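Local coordinates for protein D-threo-3-hydroxyaspartate dehydratase (Delftia, PDB 3WQC) that uses pyridoxal 5'-phosphate and a divalent metal ion to deaminate D-threo-3-hydroxyaspartate to oxaloacetate and ammonia, at residues G316-G321 with R356-H361; L268-T273 with A367-Y372; D13-L18 with Q373-D378; S294-T299 with A362-A367. All blocks are in the same frame, centred on the assembly; numbering follows the deposited sequence.

In the fold
All four contacts build on the beta domain formed mainly by the C-terminal part of the chain, contact 3 tying an N-terminal loop to it; the TIM-barrel domain holds pyridoxal 5'-phosphate. Contacts 1 and 2 meet on neighbouring strands, Ile357 N lying 2.8 Å from Val270 O. Contact 3 shares strand 371-375 with contact 2; their centres are about 12 Å apart. Contact 4 touches contact 2 through helix 362-366, Val270 CG2 being 3.6 Å from Thr365 CG2, but stays clear of contact 3. The metal site unites contacts 1 and 4: His361 and Cys363 bind the same magnesium ion, and Asp296 OD2 is 2.7 Å from His361 ND1. Tyr372 lies about 12 Å, side chain to cofactor, from pyridoxal 5'-phosphate.

Contact 1 (G316-G321 with R356-H361); sequences GRVMPG and RILPNH. With MG (magnesium ion), chain K.
The guanidinium of Arg356 lies against Gly316, whose CA sits 3.6 Å above the plane of the group and offset toward its rim. Arg356 NH2 comes closest, 3.6 Å from Gly316 N, which is packing and not a hydrogen bond. Having no side chain, Gly316 can adopt its positive phi of 89° and bring its main chain up to that face. Arg356 gets there by a bend at chi3 (71°), which turns the guanidinium off the line of its chain; NH2 then bonds Leu314 O and NE bonds Ser269 OG. A separate, apolar patch is one methyl pair, Val318 CG2 against Leu358 CD1 at 4.1 Å, the two side chains crossing at about a right angle beside Cys312 of strand 310-312.

Beyond strand 354-358 the chain runs through Pro359 and Asn360 to metal coordination. His361, at the N-cap position of helix 362-366, binds the magnesium ion through NE2 at 2.1 Å, with four waters also on the ion and Cys363 completing the site, while its ND1 bonds a carboxylate. The chemistry implies that Arg356 is fixed by directional bonds to a carbonyl and a hydroxyl, with Gly316 merely covering one face, and that His361 is gripped at both ring nitrogens; the carboxylate at ND1 probably makes NE2 a stronger ligand.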
loop_
_atom_site.group_PDB
_atom_site.type_symbol
_atom_site.label_atom_id
_atom_site.label_comp_id
_atom_site.label_asym_id
_atom_site.label_seq_id
_atom_site.Cartn_x
_atom_site.Cartn_y
_atom_site.Cartn_z
ATOM N N GLY B 316 -14.777 -3.680 -18.699
ATOM C CA GLY B 316 -14.356 -2.421 -18.140
ATOM C C GLY B 316 -15.500 -1.419 -17.960
ATOM O O GLY B 316 -15.270 -0.246 -17.565
ATOM N N ARG B 317 -16.720 -1.859 -18.167
ATOM C CA ARG B 317 -17.876 -0.979 -17.993
ATOM C C ARG B 317 -18.392 -1.000 -16.561
ATOM O O ARG B 317 -18.599 -2.033 -15.938
ATOM C CB ARG B 317 -19.003 -1.349 -18.912
ATOM C CG ARG B 317 -18.644 -1.655 -20.326
ATOM C CD ARG B 317 -19.978 -1.911 -21.031
ATOM N NE ARG B 317 -19.853 -2.723 -22.223
ATOM C CZ ARG B 317 -19.910 -4.047 -22.224
ATOM N NH1 ARG B 317 -20.070 -4.700 -21.110
ATOM N NH2 ARG B 317 -19.789 -4.711 -23.351
ATOM N N VAL B 318 -18.683 0.149 -16.052
ATOM C CA VAL B 318 -19.157 0.247 -14.682
ATOM C C VAL B 318 -20.440 -0.546 -14.450
ATOM O O VAL B 318 -21.382 -0.506 -15.265
ATOM C CB VAL B 318 -19.390 1.738 -14.384
ATOM C CG1 VAL B 318 -20.246 1.920 -13.125
ATOM C CG2 VAL B 318 -17.983 2.408 -14.296
ATOM N N MET B 319 -20.509 -1.203 -13.288
ATOM C CA MET B 319 -21.709 -1.902 -12.843
ATOM C C MET B 319 -22.333 -1.093 -11.709
ATOM O O MET B 319 -21.958 -1.230 -10.519
ATOM C CB MET B 319 -21.403 -3.362 -12.405
ATOM C CG MET B 319 -20.973 -4.206 -13.565
ATOM S SD MET B 319 -20.586 -5.911 -13.024
ATOM C CE MET B 319 -22.262 -6.575 -12.958
ATOM N N PRO B 320 -23.287 -0.206 -12.084
ATOM C CA PRO B 320 -23.685 0.778 -11.062
ATOM C C PRO B 320 -24.271 0.176 -9.777
ATOM O O PRO B 320 -25.004 -0.854 -9.815
ATOM C CB PRO B 320 -24.774 1.614 -11.760
ATOM C CG PRO B 320 -24.925 1.021 -13.111
ATOM C CD PRO B 320 -23.851 0.082 -13.425
ATOM N N GLY B 321 -23.944 0.791 -8.648
ATOM C CA GLY B 321 -24.424 0.277 -7.363
ATOM C C GLY B 321 -23.682 -0.857 -6.701
ATOM O O GLY B 321 -23.994 -1.154 -5.539
ATOM N N ARG B 356 -13.390 -5.927 -12.942
ATOM C CA ARG B 356 -12.319 -4.932 -12.882
ATOM C C ARG B 356 -12.759 -3.887 -11.845
ATOM O O ARG B 356 -13.886 -3.435 -11.869
ATOM C CB ARG B 356 -12.087 -4.325 -14.295
ATOM C CG ARG B 356 -11.370 -5.385 -15.139
ATOM C CD ARG B 356 -11.434 -5.038 -16.609
ATOM N NE ARG B 356 -10.612 -3.888 -16.997
ATOM C CZ ARG B 356 -10.527 -3.476 -18.268
ATOM N NH1 ARG B 356 -9.750 -2.428 -18.549
ATOM N NH2 ARG B 356 -11.253 -4.070 -19.245
ATOM N N ILE B 357 -11.855 -3.464 -10.998
ATOM C CA ILE B 357 -12.248 -2.537 -9.926
ATOM C C ILE B 357 -11.551 -1.200 -10.134
ATOM O O ILE B 357 -10.303 -1.149 -10.313
ATOM C CB ILE B 357 -11.851 -3.070 -8.524
ATOM C CG1 ILE B 357 -12.191 -4.593 -8.297
ATOM C CG2 ILE B 357 -12.279 -2.149 -7.410
ATOM C CD1 ILE B 357 -13.692 -4.818 -8.413
ATOM N N LEU B 358 -12.321 -0.113 -10.240
ATOM C CA LEU B 358 -11.673 1.198 -10.362
ATOM C C LEU B 358 -11.224 1.655 -8.976
ATOM O O LEU B 358 -11.994 1.579 -8.012
ATOM C CB LEU B 358 -12.655 2.285 -10.930
ATOM C CG LEU B 358 -13.261 1.935 -12.321
ATOM C CD1 LEU B 358 -14.268 3.060 -12.703
ATOM C CD2 LEU B 358 -12.120 1.728 -13.315
ATOM N N PRO B 359 -10.002 2.230 -8.892
ATOM C CA PRO B 359 -9.430 2.561 -7.596
ATOM C C PRO B 359 -9.885 3.929 -7.042
ATOM O O PRO B 359 -10.193 4.856 -7.847
ATOM C CB PRO B 359 -7.934 2.690 -7.922
ATOM C CG PRO B 359 -7.913 3.163 -9.360
ATOM C CD PRO B 359 -9.074 2.411 -10.016
ATOM N N ASN B 360 -9.851 4.087 -5.712
ATOM C CA ASN B 360 -9.979 5.420 -5.110
ATOM C C ASN B 360 -8.809 6.318 -5.596
ATOM O O ASN B 360 -9.113 7.463 -6.028
ATOM C CB ASN B 360 -9.859 5.376 -3.573
ATOM C CG ASN B 360 -11.166 4.870 -2.901
ATOM O OD1 ASN B 360 -11.815 5.668 -2.213
ATOM N ND2 ASN B 360 -11.590 3.621 -3.092
ATOM N N HIS B 361 -7.560 5.853 -5.550
ATOM C CA HIS B 361 -6.429 6.703 -5.699
ATOM C C HIS B 361 -5.432 5.977 -6.534
ATOM O O HIS B 361 -4.844 4.950 -6.092
ATOM C CB HIS B 361 -5.877 7.029 -4.306
ATOM C CG HIS B 361 -4.740 7.985 -4.298
ATOM N ND1 HIS B 361 -4.126 8.348 -3.105
ATOM C CD2 HIS B 361 -4.165 8.728 -5.297
ATOM C CE1 HIS B 361 -3.142 9.291 -3.344
ATOM N NE2 HIS B 361 -3.152 9.556 -4.683
HETATM MG MG MG K . -1.941 10.995 -5.720
HETATM O O HOH W 1 -0.917 12.665 -6.492
HETATM O O HOH W 2 -2.629 12.418 -4.156
HETATM O O HOH W 3 -0.368 10.708 -4.336
HETATM O O HOH W 4 -3.570 11.654 -6.784
#

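Contact 2 (L268-T273 with A367-Y372); sequences LSVLAT and AQFPAY
Leu268 CD1 meets the edge of the Tyr372 ring, near its plane, 3.8 Å from CE1 and 3.9 Å from CD1. The leucine and tyrosine side chains cross at about a right angle, and the methyl abuts the rim of the ring. With CG anti to the backbone N (chi1 177°), Leu268 extends that methyl across from strand 268-278. The second pair is looser: Phe369 points CZ between the two methyls of Val270, 4.1 Å from CG1 and 4.2 Å from CG2. There the approach is oblique to the ring. No hydrogen bond links the two segments, and all four side chains are buried.

The next shell sets the aromatic groups. The hydroxyl of Tyr372 bonds Arg386 NH2, and its ring is engaged edge-to-face with Phe250, which restrains how it can turn beside Leu268. Phe369 meets the ring of Trp390 of the second subunit, their planes about 35° apart, so this apolar core reaches the interface with the second subunit of the assembly. Val270 also touches Thr365 and Leu268 touches Ala362, both on helix 362-366.

Strand 22-26 runs between the two partners in the mixed sheet, antiparallel to 268-278 and parallel to 371-375. Leu268, Val270, Phe369 and Tyr372 thus bridge across that strand, with helix 362-366 packed alongside and strand 354-358 paired to the far edge of 268-278.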
loop_
_atom_site.group_PDB
_atom_site.type_symbol
_atom_site.label_atom_id
_atom_site.label_comp_id
_atom_site.label_asym_id
_atom_site.label_seq_id
_atom_site.Cartn_x
_atom_site.Cartn_y
_atom_site.Cartn_z
ATOM N N LEU B 268 -6.842 3.017 -15.106
ATOM C CA LEU B 268 -6.235 1.945 -14.282
ATOM C C LEU B 268 -7.402 1.217 -13.576
ATOM O O LEU B 268 -8.315 1.859 -12.985
ATOM C CB LEU B 268 -5.356 2.585 -13.188
ATOM C CG LEU B 268 -4.712 1.606 -12.201
ATOM C CD1 LEU B 268 -3.801 0.592 -12.933
ATOM C CD2 LEU B 268 -3.989 2.404 -11.088
ATOM N N SER B 269 -7.404 -0.116 -13.666
ATOM C CA SER B 269 -8.377 -0.881 -12.933
ATOM C C SER B 269 -7.651 -2.130 -12.392
ATOM O O SER B 269 -6.575 -2.506 -12.928
ATOM C CB SER B 269 -9.616 -1.329 -13.807
ATOM O OG SER B 269 -9.182 -2.149 -14.885
ATOM N N VAL B 270 -8.235 -2.765 -11.387
ATOM C CA VAL B 270 -7.603 -3.979 -10.819
ATOM C C VAL B 270 -8.512 -5.138 -11.270
ATOM O O VAL B 270 -9.697 -5.218 -10.890
ATOM C CB VAL B 270 -7.500 -3.925 -9.303
ATOM C CG1 VAL B 270 -7.064 -5.260 -8.710
ATOM C CG2 VAL B 270 -6.538 -2.775 -8.911
ATOM N N LEU B 271 -7.930 -6.064 -11.975
ATOM C CA LEU B 271 -8.605 -7.303 -12.426
ATOM C C LEU B 271 -8.699 -8.233 -11.226
ATOM O O LEU B 271 -7.701 -8.430 -10.555
ATOM C CB LEU B 271 -7.715 -7.925 -13.520
ATOM C CG LEU B 271 -8.337 -9.160 -14.266
ATOM C CD1 LEU B 271 -9.548 -8.729 -15.110
ATOM C CD2 LEU B 271 -7.218 -9.782 -15.108
ATOM N N ALA B 272 -9.905 -8.798 -10.939
ATOM C CA ALA B 272 -10.117 -9.593 -9.756
ATOM C C ALA B 272 -10.966 -10.771 -10.137
ATOM O O ALA B 272 -11.737 -10.661 -11.088
ATOM C CB ALA B 272 -10.835 -8.754 -8.666
ATOM N N THR B 273 -10.876 -11.832 -9.378
ATOM C CA THR B 273 -11.753 -12.991 -9.544
ATOM C C THR B 273 -12.686 -13.159 -8.368
ATOM O O THR B 273 -12.250 -13.001 -7.176
ATOM C CB THR B 273 -10.867 -14.295 -9.646
ATOM O OG1 THR B 273 -10.055 -14.191 -10.816
ATOM C CG2 THR B 273 -11.703 -15.556 -9.833
ATOM N N ALA B 367 1.051 1.436 -6.537
ATOM C CA ALA B 367 2.250 1.117 -5.770
ATOM C C ALA B 367 2.183 -0.313 -5.165
ATOM O O ALA B 367 3.184 -0.860 -4.691
ATOM C CB ALA B 367 2.420 2.131 -4.629
ATOM N N GLN B 368 0.977 -0.892 -5.129
ATOM C CA GLN B 368 0.827 -2.267 -4.617
ATOM C C GLN B 368 1.303 -3.334 -5.599
ATOM O O GLN B 368 1.414 -4.518 -5.217
ATOM C CB GLN B 368 -0.640 -2.506 -4.269
ATOM C CG GLN B 368 -1.165 -1.541 -3.191
ATOM C CD GLN B 368 -0.344 -1.619 -1.888
ATOM O OE1 GLN B 368 0.610 -0.799 -1.653
ATOM N NE2 GLN B 368 -0.677 -2.610 -1.037
ATOM N N PHE B 369 1.615 -2.948 -6.827
ATOM C CA PHE B 369 1.974 -3.942 -7.864
ATOM C C PHE B 369 3.411 -3.785 -8.336
ATOM O O PHE B 369 3.847 -2.670 -8.619
ATOM C CB PHE B 369 1.057 -3.796 -9.079
ATOM C CG PHE B 369 -0.357 -4.153 -8.745
ATOM C CD1 PHE B 369 -1.228 -3.215 -8.168
ATOM C CD2 PHE B 369 -0.835 -5.453 -8.996
ATOM C CE1 PHE B 369 -2.547 -3.570 -7.801
ATOM C CE2 PHE B 369 -2.138 -5.828 -8.626
ATOM C CZ PHE B 369 -3.014 -4.881 -8.040
ATOM N N PRO B 370 4.104 -4.921 -8.567
ATOM C CA PRO B 370 5.432 -4.861 -9.175
ATOM C C PRO B 370 5.344 -4.335 -10.615
ATOM O O PRO B 370 6.360 -3.835 -11.108
ATOM C CB PRO B 370 5.903 -6.323 -9.191
ATOM C CG PRO B 370 5.136 -6.974 -8.039
ATOM C CD PRO B 370 3.790 -6.282 -7.993
ATOM N N ALA B 371 4.216 -4.472 -11.297
ATOM C CA ALA B 371 4.161 -4.142 -12.713
ATOM C C ALA B 371 2.705 -3.935 -13.046
ATOM O O ALA B 371 1.792 -4.506 -12.384
ATOM C CB ALA B 371 4.725 -5.264 -13.648
ATOM N N TYR B 372 2.476 -3.217 -14.138
ATOM C CA TYR B 372 1.145 -3.082 -14.731
ATOM C C TYR B 372 1.047 -4.078 -15.903
ATOM O O TYR B 372 2.034 -4.511 -16.464
ATOM C CB TYR B 372 0.977 -1.681 -15.357
ATOM C CG TYR B 372 1.055 -0.585 -14.333
ATOM C CD1 TYR B 372 -0.059 -0.245 -13.542
ATOM C CD2 TYR B 372 2.231 0.153 -14.150
ATOM C CE1 TYR B 372 -0.037 0.791 -12.586
ATOM C CE2 TYR B 372 2.304 1.206 -13.215
ATOM C CZ TYR B 372 1.204 1.497 -12.451
ATOM O OH TYR B 372 1.206 2.545 -11.547
#

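Contact 3 (D13-L18 with Q373-D378); sequences DTLLTL and QALAAD
Gln373 reaches out from strand 371-375 and slides past Leu18 in the opposite direction, touching it nearly all the way along. Its CB lies 3.9 Å from Leu18 CD1. The next carbon, CG, comes to 3.8 Å from the same CD1 and also faces CD2. At chi2 (-63°) the chain bends, and this keeps the amide over the leucine, with Gln373 CD 3.8 Å from Leu18 CD2. OE1 is equally close to that methyl, an apolar neighbour for the oxygen, while NE2 bonds Thr383 OG1 on strand 381-385 and so anchors the amide. An alanine in place of Leu18 would remove both methyls and is likely to open a gap along CG and CD of Gln373, leaving the amide held chiefly by Thr383.

In the fold, this joins the loop after the N-terminal helix 3-11 to the C-terminal sheet, where 371-375 lies between 22-26 and 381-385. A second, thinner patch is Leu15 with Leu375, which cross at about a right angle, Leu15 CD1 being 4.2 Å from Leu375 CD2.

The loop is braced internally. Thr14 OG1 accepts from Leu16 N in an ST turn, Thr14 O takes both Thr17 N and Leu18 N, and Thr17 OG1 accepts from Thr14 N (3.0 Å) while donating to Asp13 OD1 on its anti lone pair. Arg354 NH1 bonds the carbonyl oxygens of both Leu15 and Leu18.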
loop_
_atom_site.group_PDB
_atom_site.type_symbol
_atom_site.label_atom_id
_atom_site.label_comp_id
_atom_site.label_asym_id
_atom_site.label_seq_id
_atom_site.Cartn_x
_atom_site.Cartn_y
_atom_site.Cartn_z
ATOM N N ASP B 13 -0.502 -13.041 -23.152
ATOM C CA ASP B 13 -1.631 -13.023 -22.192
ATOM C C ASP B 13 -2.749 -12.094 -22.581
ATOM O O ASP B 13 -2.559 -11.152 -23.352
ATOM C CB ASP B 13 -1.167 -12.705 -20.775
ATOM C CG ASP B 13 -0.563 -13.949 -20.076
ATOM O OD1 ASP B 13 -1.254 -14.944 -19.826
ATOM O OD2 ASP B 13 0.601 -13.959 -19.763
ATOM N N THR B 14 -3.932 -12.341 -22.038
ATOM C CA THR B 14 -5.113 -11.464 -22.174
ATOM C C THR B 14 -5.729 -11.354 -20.809
ATOM O O THR B 14 -5.197 -11.912 -19.830
ATOM C CB THR B 14 -6.184 -12.126 -23.070
ATOM O OG1 THR B 14 -6.617 -13.293 -22.383
ATOM C CG2 THR B 14 -5.605 -12.543 -24.457
ATOM N N LEU B 15 -6.836 -10.630 -20.685
ATOM C CA LEU B 15 -7.489 -10.500 -19.379
ATOM C C LEU B 15 -8.080 -11.792 -18.892
ATOM O O LEU B 15 -8.398 -11.930 -17.710
ATOM C CB LEU B 15 -8.548 -9.408 -19.348
ATOM C CG LEU B 15 -8.053 -8.024 -19.668
ATOM C CD1 LEU B 15 -9.223 -7.125 -19.356
ATOM C CD2 LEU B 15 -6.903 -7.599 -18.754
ATOM N N LEU B 16 -8.217 -12.768 -19.796
ATOM C CA LEU B 16 -8.739 -14.063 -19.385
ATOM C C LEU B 16 -7.673 -14.974 -18.850
ATOM O O LEU B 16 -8.003 -16.003 -18.162
ATOM C CB LEU B 16 -9.392 -14.753 -20.611
ATOM C CG LEU B 16 -10.699 -14.113 -21.054
ATOM C CD1 LEU B 16 -11.195 -14.885 -22.254
ATOM C CD2 LEU B 16 -11.714 -14.190 -19.923
ATOM N N THR B 17 -6.400 -14.739 -19.230
ATOM C CA THR B 17 -5.329 -15.690 -18.897
ATOM C C THR B 17 -4.426 -15.173 -17.766
ATOM O O THR B 17 -3.733 -15.944 -17.143
ATOM C CB THR B 17 -4.419 -16.048 -20.103
ATOM O OG1 THR B 17 -3.703 -14.868 -20.523
ATOM C CG2 THR B 17 -5.272 -16.642 -21.248
ATOM N N LEU B 18 -4.451 -13.859 -17.486
ATOM C CA LEU B 18 -3.682 -13.325 -16.347
ATOM C C LEU B 18 -4.100 -13.952 -15.013
ATOM O O LEU B 18 -5.313 -14.261 -14.807
ATOM C CB LEU B 18 -3.958 -11.816 -16.225
ATOM C CG LEU B 18 -3.192 -10.934 -17.244
ATOM C CD1 LEU B 18 -3.671 -9.510 -17.127
ATOM C CD2 LEU B 18 -1.648 -11.054 -17.164
ATOM N N GLN B 373 -0.205 -4.386 -16.245
ATOM C CA GLN B 373 -0.472 -5.136 -17.496
ATOM C C GLN B 373 -1.075 -4.110 -18.468
ATOM O O GLN B 373 -2.236 -3.639 -18.201
ATOM C CB GLN B 373 -1.469 -6.285 -17.142
ATOM C CG GLN B 373 -0.718 -7.323 -16.250
ATOM C CD GLN B 373 0.441 -7.940 -17.067
ATOM O OE1 GLN B 373 0.362 -8.085 -18.291
ATOM N NE2 GLN B 373 1.480 -8.289 -16.423
ATOM N N ALA B 374 -0.297 -3.690 -19.484
ATOM C CA ALA B 374 -0.742 -2.623 -20.424
ATOM C C ALA B 374 -1.603 -3.262 -21.522
ATOM O O ALA B 374 -1.119 -4.131 -22.233
ATOM C CB ALA B 374 0.474 -1.993 -21.070
ATOM N N LEU B 375 -2.885 -2.945 -21.494
ATOM C CA LEU B 375 -3.904 -3.580 -22.341
ATOM C C LEU B 375 -4.051 -2.830 -23.655
ATOM O O LEU B 375 -4.505 -1.656 -23.644
ATOM C CB LEU B 375 -5.236 -3.630 -21.601
ATOM C CG LEU B 375 -6.468 -4.156 -22.366
ATOM C CD1 LEU B 375 -6.297 -5.663 -22.663
ATOM C CD2 LEU B 375 -7.725 -3.909 -21.519
ATOM N N ALA B 376 -3.699 -3.481 -24.766
ATOM C CA ALA B 376 -3.900 -2.919 -26.104
ATOM C C ALA B 376 -5.319 -3.131 -26.661
ATOM O O ALA B 376 -6.119 -3.913 -26.091
ATOM C CB ALA B 376 -2.886 -3.535 -27.037
ATOM N N ALA B 377 -5.678 -2.413 -27.730
ATOM C CA ALA B 377 -7.026 -2.473 -28.284
ATOM C C ALA B 377 -7.337 -3.908 -28.725
ATOM O O ALA B 377 -8.497 -4.291 -28.689
ATOM C CB ALA B 377 -7.154 -1.501 -29.450
ATOM N N ASP B 378 -6.331 -4.702 -29.110
ATOM C CA ASP B 378 -6.558 -6.105 -29.578
ATOM C C ASP B 378 -6.847 -7.124 -28.414
ATOM O O ASP B 378 -7.051 -8.331 -28.664
ATOM C CB ASP B 378 -5.442 -6.564 -30.504
ATOM C CG ASP B 378 -4.116 -6.774 -29.825
ATOM O OD1 ASP B 378 -3.938 -6.496 -28.592
ATOM O OD2 ASP B 378 -3.235 -7.236 -30.566
#

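Contact 4 (S294-T299 with A362-A367); sequences SRDRGT and ACATGA
Ser294 lays its side chain against Ala364 on helix 362-366: Ser294 OG is 3.4 Å from Ala364 CB, and Ser294 CB is 3.6 Å from Ala364 O. Its chi1 of 87° sets OG between the backbone N and the carbonyl carbon, where it also accepts from Asp296 N at 3.0 Å with a nearly straight 164° bond, an ST turn. That bond brings Asp296 round to the same methyl, with Asp296 CB 3.9 Å from Ala364 CB, so Ala364 is covered by two residues of the loop. Replacing Ser294 by an alanine would take away the acceptor of Asp296 N and would probably let the turn drift from the helix. A further bond, Gly298 N to Asp296 OD1 at 2.8 Å, arrives on the anti side, 32° out of the carboxylate plane, and forms an Asx turn.

The other oxygen, Asp296 OD2, bonds His361 ND1 and makes a salt bridge to Arg295 of the second subunit. His361 and Cys363 bind the magnesium ion. Two consecutive side-chain turns thus place a second-shell carboxylate behind a histidine ligand, the carboxylate-histidine-metal pattern familiar from many metal sites.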
loop_
_atom_site.group_PDB
_atom_site.type_symbol
_atom_site.label_atom_id
_atom_site.label_comp_id
_atom_site.label_asym_id
_atom_site.label_seq_id
_atom_site.Cartn_x
_atom_site.Cartn_y
_atom_site.Cartn_z
ATOM N N SER B 294 -4.864 -1.160 -2.162
ATOM C CA SER B 294 -4.357 -0.264 -1.150
ATOM C C SER B 294 -5.459 0.076 -0.123
ATOM O O SER B 294 -6.682 -0.094 -0.413
ATOM C CB SER B 294 -3.693 1.054 -1.616
ATOM O OG SER B 294 -4.684 2.084 -1.791
ATOM N N ARG B 295 -5.005 0.574 1.032
ATOM C CA ARG B 295 -5.970 1.018 2.036
ATOM C C ARG B 295 -6.563 2.433 1.720
ATOM O O ARG B 295 -7.322 2.940 2.571
ATOM C CB ARG B 295 -5.323 1.069 3.464
ATOM C CG ARG B 295 -5.318 -0.323 4.105
ATOM C CD ARG B 295 -6.723 -0.738 4.522
ATOM N NE ARG B 295 -6.629 -1.566 5.703
ATOM C CZ ARG B 295 -7.620 -2.292 6.182
ATOM N NH1 ARG B 295 -8.805 -2.342 5.516
ATOM N NH2 ARG B 295 -7.425 -2.964 7.351
ATOM N N ASP B 296 -6.222 3.069 0.592
ATOM C CA ASP B 296 -6.721 4.414 0.346
ATOM C C ASP B 296 -8.262 4.433 0.301
ATOM O O ASP B 296 -8.900 3.667 -0.437
ATOM C CB ASP B 296 -6.126 4.959 -0.943
ATOM C CG ASP B 296 -6.252 6.474 -1.035
ATOM O OD1 ASP B 296 -7.386 6.955 -1.224
ATOM O OD2 ASP B 296 -5.174 7.126 -0.895
ATOM N N ARG B 297 -8.869 5.343 1.082
ATOM C CA ARG B 297 -10.338 5.479 1.087
ATOM C C ARG B 297 -10.650 6.959 0.829
ATOM O O ARG B 297 -11.537 7.523 1.516
ATOM C CB ARG B 297 -10.924 4.941 2.398
ATOM C CG ARG B 297 -10.873 3.386 2.427
ATOM C CD ARG B 297 -11.933 2.818 1.522
ATOM N NE ARG B 297 -13.289 3.003 2.159
ATOM C CZ ARG B 297 -14.196 3.933 1.764
ATOM N NH1 ARG B 297 -15.267 4.089 2.572
ATOM N NH2 ARG B 297 -14.003 4.704 0.639
ATOM N N GLY B 298 -9.930 7.597 -0.113
ATOM C CA GLY B 298 -10.166 9.031 -0.338
ATOM C C GLY B 298 -11.577 9.392 -0.722
ATOM O O GLY B 298 -11.998 10.535 -0.456
ATOM N N THR B 299 -12.361 8.456 -1.323
ATOM C CA THR B 299 -13.723 8.813 -1.683
ATOM C C THR B 299 -14.656 8.848 -0.479
ATOM O O THR B 299 -15.802 9.381 -0.638
ATOM C CB THR B 299 -14.294 7.878 -2.751
ATOM O OG1 THR B 299 -14.441 6.528 -2.218
ATOM C CG2 THR B 299 -13.425 7.903 -4.046
ATOM N N ALA B 362 -5.249 6.395 -7.799
ATOM C CA ALA B 362 -4.390 5.606 -8.727
ATOM C C ALA B 362 -2.956 5.471 -8.191
ATOM O O ALA B 362 -2.353 4.382 -8.282
ATOM C CB ALA B 362 -4.365 6.245 -10.138
ATOM N N CYS B 363 -2.418 6.511 -7.545
ATOM C CA CYS B 363 -0.996 6.472 -7.111
ATOM C C CYS B 363 -0.858 5.392 -6.032
ATOM O O CYS B 363 0.172 4.748 -5.919
ATOM C CB CYS B 363 -0.647 7.847 -6.454
ATOM S SG CYS B 363 -1.216 9.252 -7.519
ATOM N N ALA B 364 -1.875 5.305 -5.150
ATOM C CA ALA B 364 -1.797 4.347 -4.007
ATOM C C ALA B 364 -2.001 2.922 -4.499
ATOM O O ALA B 364 -1.260 1.979 -4.164
ATOM C CB ALA B 364 -2.848 4.716 -2.983
ATOM N N THR B 365 -3.010 2.709 -5.410
ATOM C CA THR B 365 -3.242 1.318 -5.931
ATOM C C THR B 365 -2.066 0.898 -6.767
ATOM O O THR B 365 -1.597 -0.265 -6.593
ATOM C CB THR B 365 -4.535 1.296 -6.778
ATOM O OG1 THR B 365 -5.644 1.655 -5.922
ATOM C CG2 THR B 365 -4.722 -0.054 -7.484
ATOM N N GLY B 366 -1.499 1.767 -7.616
ATOM C CA GLY B 366 -0.422 1.307 -8.505
ATOM C C GLY B 366 0.783 0.801 -7.690
ATOM O O GLY B 366 1.471 -0.162 -8.086
ATOM N N ALA B 367 1.051 1.436 -6.537
ATOM C CA ALA B 367 2.250 1.117 -5.770
ATOM C C ALA B 367 2.183 -0.313 -5.165
ATOM O O ALA B 367 3.184 -0.860 -4.691
ATOM C CB ALA B 367 2.420 2.131 -4.629
#